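Local coordinates for Pap fimbrial major pilin protein (Escherichia coli, PDB 2UY6) that polymerises into the thick, right-handed helical rod of P pili, the surface filaments that let the bacterium colonise the epithelium of specific host organs, at residues B[90-95]-B[102-107]. The protein carries 2 engineered substitutions. Numbering follows the deposited sequence.
Sequences SDELDT and AIVVQG
L93 N donates to I103 O at 2.7 Å, and I103 N returns a bond to L93 O at 2.9 Å. A weak CA-H...O contact, A102 CA to L93 O at 3.6 Å, adds to the second of these. The two hydrogen bonds make L93 and I103 an antiparallel hydrogen-bonded pair in a beta hairpin whose strand 93-94 is the outermost of its sheet within this chain, part of the incomplete immunoglobulin-like fold that characterises chaperone-usher pilins. Large apolar leucine and isoleucine suit this pair because both lie on one face, L93 CB 4.1 Å from I103 CB, turned onto A154 of strand 153-162 and onto apolar side chains of another protein chain. I103 holds CG1 anti to its carbonyl carbon (chi1 -63°), which lays I103 CG1 3.7 Å from T95 CG2, the two side chains crossing at about a right angle. Threonine, with one apolar and one polar branch, fits here: T95 turns its CG2 methyl to I103 while OG1 hydrogen-bonds L101 O. On the face opposite I103, the methyl of A102 packs against E92, A102 CB lying 4.2 Å from E92 CB; E92 OE2 forms a salt bridge with K138 and a hydrogen bond with S141 OG. Where the strands part, a water links D91 O (2.6 Å from the water oxygen) to V105 N, and V104 CG2 rests 3.5 Å from that same D91 O.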
loop_
_atom_site.group_PDB
_atom_site.type_symbol
_atom_site.label_atom_id
_atom_site.label_comp_id
_atom_site.label_asym_id
_atom_site.label_seq_id
_atom_site.Cartn_x
_atom_site.Cartn_y
_atom_site.Cartn_z
ATOM N N SER B 90 14.678 -17.868 -23.243
ATOM C CA SER B 90 14.161 -16.986 -22.206
ATOM C C SER B 90 13.861 -17.693 -20.891
ATOM O O SER B 90 13.683 -17.045 -19.864
ATOM C CB SER B 90 12.901 -16.286 -22.710
ATOM O OG SER B 90 11.892 -17.232 -23.006
ATOM N N ASP B 91 13.803 -19.018 -20.916
ATOM C CA ASP B 91 13.524 -19.761 -19.697
ATOM C C ASP B 91 14.814 -20.219 -19.038
ATOM O O ASP B 91 14.793 -20.972 -18.067
ATOM C CB ASP B 91 12.622 -20.960 -19.998
ATOM C CG ASP B 91 13.331 -22.055 -20.774
ATOM O OD1 ASP B 91 14.163 -21.738 -21.652
ATOM O OD2 ASP B 91 13.033 -23.239 -20.509
ATOM N N GLU B 92 15.944 -19.766 -19.573
ATOM C CA GLU B 92 17.235 -20.119 -19.000
ATOM C C GLU B 92 17.926 -18.859 -18.511
ATOM O O GLU B 92 18.355 -18.031 -19.305
ATOM C CB GLU B 92 18.131 -20.823 -20.022
ATOM C CG GLU B 92 17.569 -22.125 -20.587
ATOM C CD GLU B 92 18.639 -22.994 -21.248
ATOM O OE1 GLU B 92 19.568 -22.442 -21.877
ATOM O OE2 GLU B 92 18.544 -24.236 -21.145
ATOM N N LEU B 93 18.020 -18.720 -17.197
ATOM C CA LEU B 93 18.660 -17.564 -16.593
ATOM C C LEU B 93 20.184 -17.709 -16.636
ATOM O O LEU B 93 20.756 -18.515 -15.897
ATOM C CB LEU B 93 18.192 -17.414 -15.141
ATOM C CG LEU B 93 18.810 -16.246 -14.376
ATOM C CD1 LEU B 93 18.326 -14.941 -14.986
ATOM C CD2 LEU B 93 18.439 -16.334 -12.915
ATOM N N ASP B 94 20.836 -16.929 -17.498
ATOM C CA ASP B 94 22.287 -16.984 -17.629
ATOM C C ASP B 94 22.946 -16.661 -16.285
ATOM O O ASP B 94 22.398 -15.894 -15.489
ATOM C CB ASP B 94 22.759 -16.000 -18.702
ATOM C CG ASP B 94 24.048 -16.455 -19.391
ATOM O OD1 ASP B 94 24.996 -16.855 -18.683
ATOM O OD2 ASP B 94 24.109 -16.407 -20.639
ATOM N N THR B 95 24.120 -17.238 -16.038
ATOM C CA THR B 95 24.830 -17.029 -14.778
ATOM C C THR B 95 26.174 -16.325 -14.888
ATOM O O THR B 95 26.693 -16.105 -15.979
ATOM C CB THR B 95 25.093 -18.359 -14.077
ATOM O OG1 THR B 95 25.751 -19.245 -14.991
ATOM C CG2 THR B 95 23.791 -18.980 -13.595
ATOM N N ALA B 102 23.460 -22.515 -16.552
ATOM C CA ALA B 102 22.275 -21.672 -16.634
ATOM C C ALA B 102 21.277 -22.140 -15.567
ATOM O O ALA B 102 21.314 -23.301 -15.144
ATOM C CB ALA B 102 21.657 -21.787 -18.015
ATOM N N ILE B 103 20.398 -21.242 -15.126
ATOM C CA ILE B 103 19.406 -21.588 -14.116
ATOM C C ILE B 103 17.996 -21.582 -14.683
ATOM O O ILE B 103 17.607 -20.669 -15.407
ATOM C CB ILE B 103 19.452 -20.625 -12.914
ATOM C CG1 ILE B 103 20.812 -20.726 -12.219
ATOM C CG2 ILE B 103 18.328 -20.968 -11.924
ATOM C CD1 ILE B 103 20.957 -19.811 -11.021
ATOM N N VAL B 104 17.242 -22.618 -14.333
ATOM C CA VAL B 104 15.868 -22.797 -14.779
ATOM C C VAL B 104 14.934 -22.790 -13.560
ATOM O O VAL B 104 15.215 -23.440 -12.549
ATOM C CB VAL B 104 15.746 -24.131 -15.557
ATOM C CG1 VAL B 104 14.314 -24.634 -15.551
ATOM C CG2 VAL B 104 16.226 -23.922 -16.986
ATOM N N VAL B 105 13.834 -22.047 -13.650
ATOM C CA VAL B 105 12.894 -21.959 -12.537
ATOM C C VAL B 105 11.483 -22.370 -12.932
ATOM O O VAL B 105 10.920 -21.877 -13.921
ATOM C CB VAL B 105 12.864 -20.528 -11.934
ATOM C CG1 VAL B 105 11.884 -20.467 -10.753
ATOM C CG2 VAL B 105 14.259 -20.142 -11.474
ATOM N N GLN B 106 10.928 -23.280 -12.136
ATOM C CA GLN B 106 9.594 -23.825 -12.346
ATOM C C GLN B 106 8.623 -23.320 -11.274
ATOM O O GLN B 106 8.907 -23.383 -10.073
ATOM C CB GLN B 106 9.668 -25.356 -12.325
ATOM C CG GLN B 106 8.402 -26.067 -12.771
ATOM C CD GLN B 106 8.603 -27.567 -12.941
ATOM O OE1 GLN B 106 9.484 -28.009 -13.693
ATOM N NE2 GLN B 106 7.785 -28.360 -12.247
ATOM N N GLY B 107 7.474 -22.831 -11.727
ATOM C CA GLY B 107 6.476 -22.300 -10.818
ATOM C C GLY B 107 5.412 -23.287 -10.404
ATOM O O GLY B 107 5.578 -24.001 -9.420
HETATM O O HOH W 1 12.846 -21.228 -16.355
#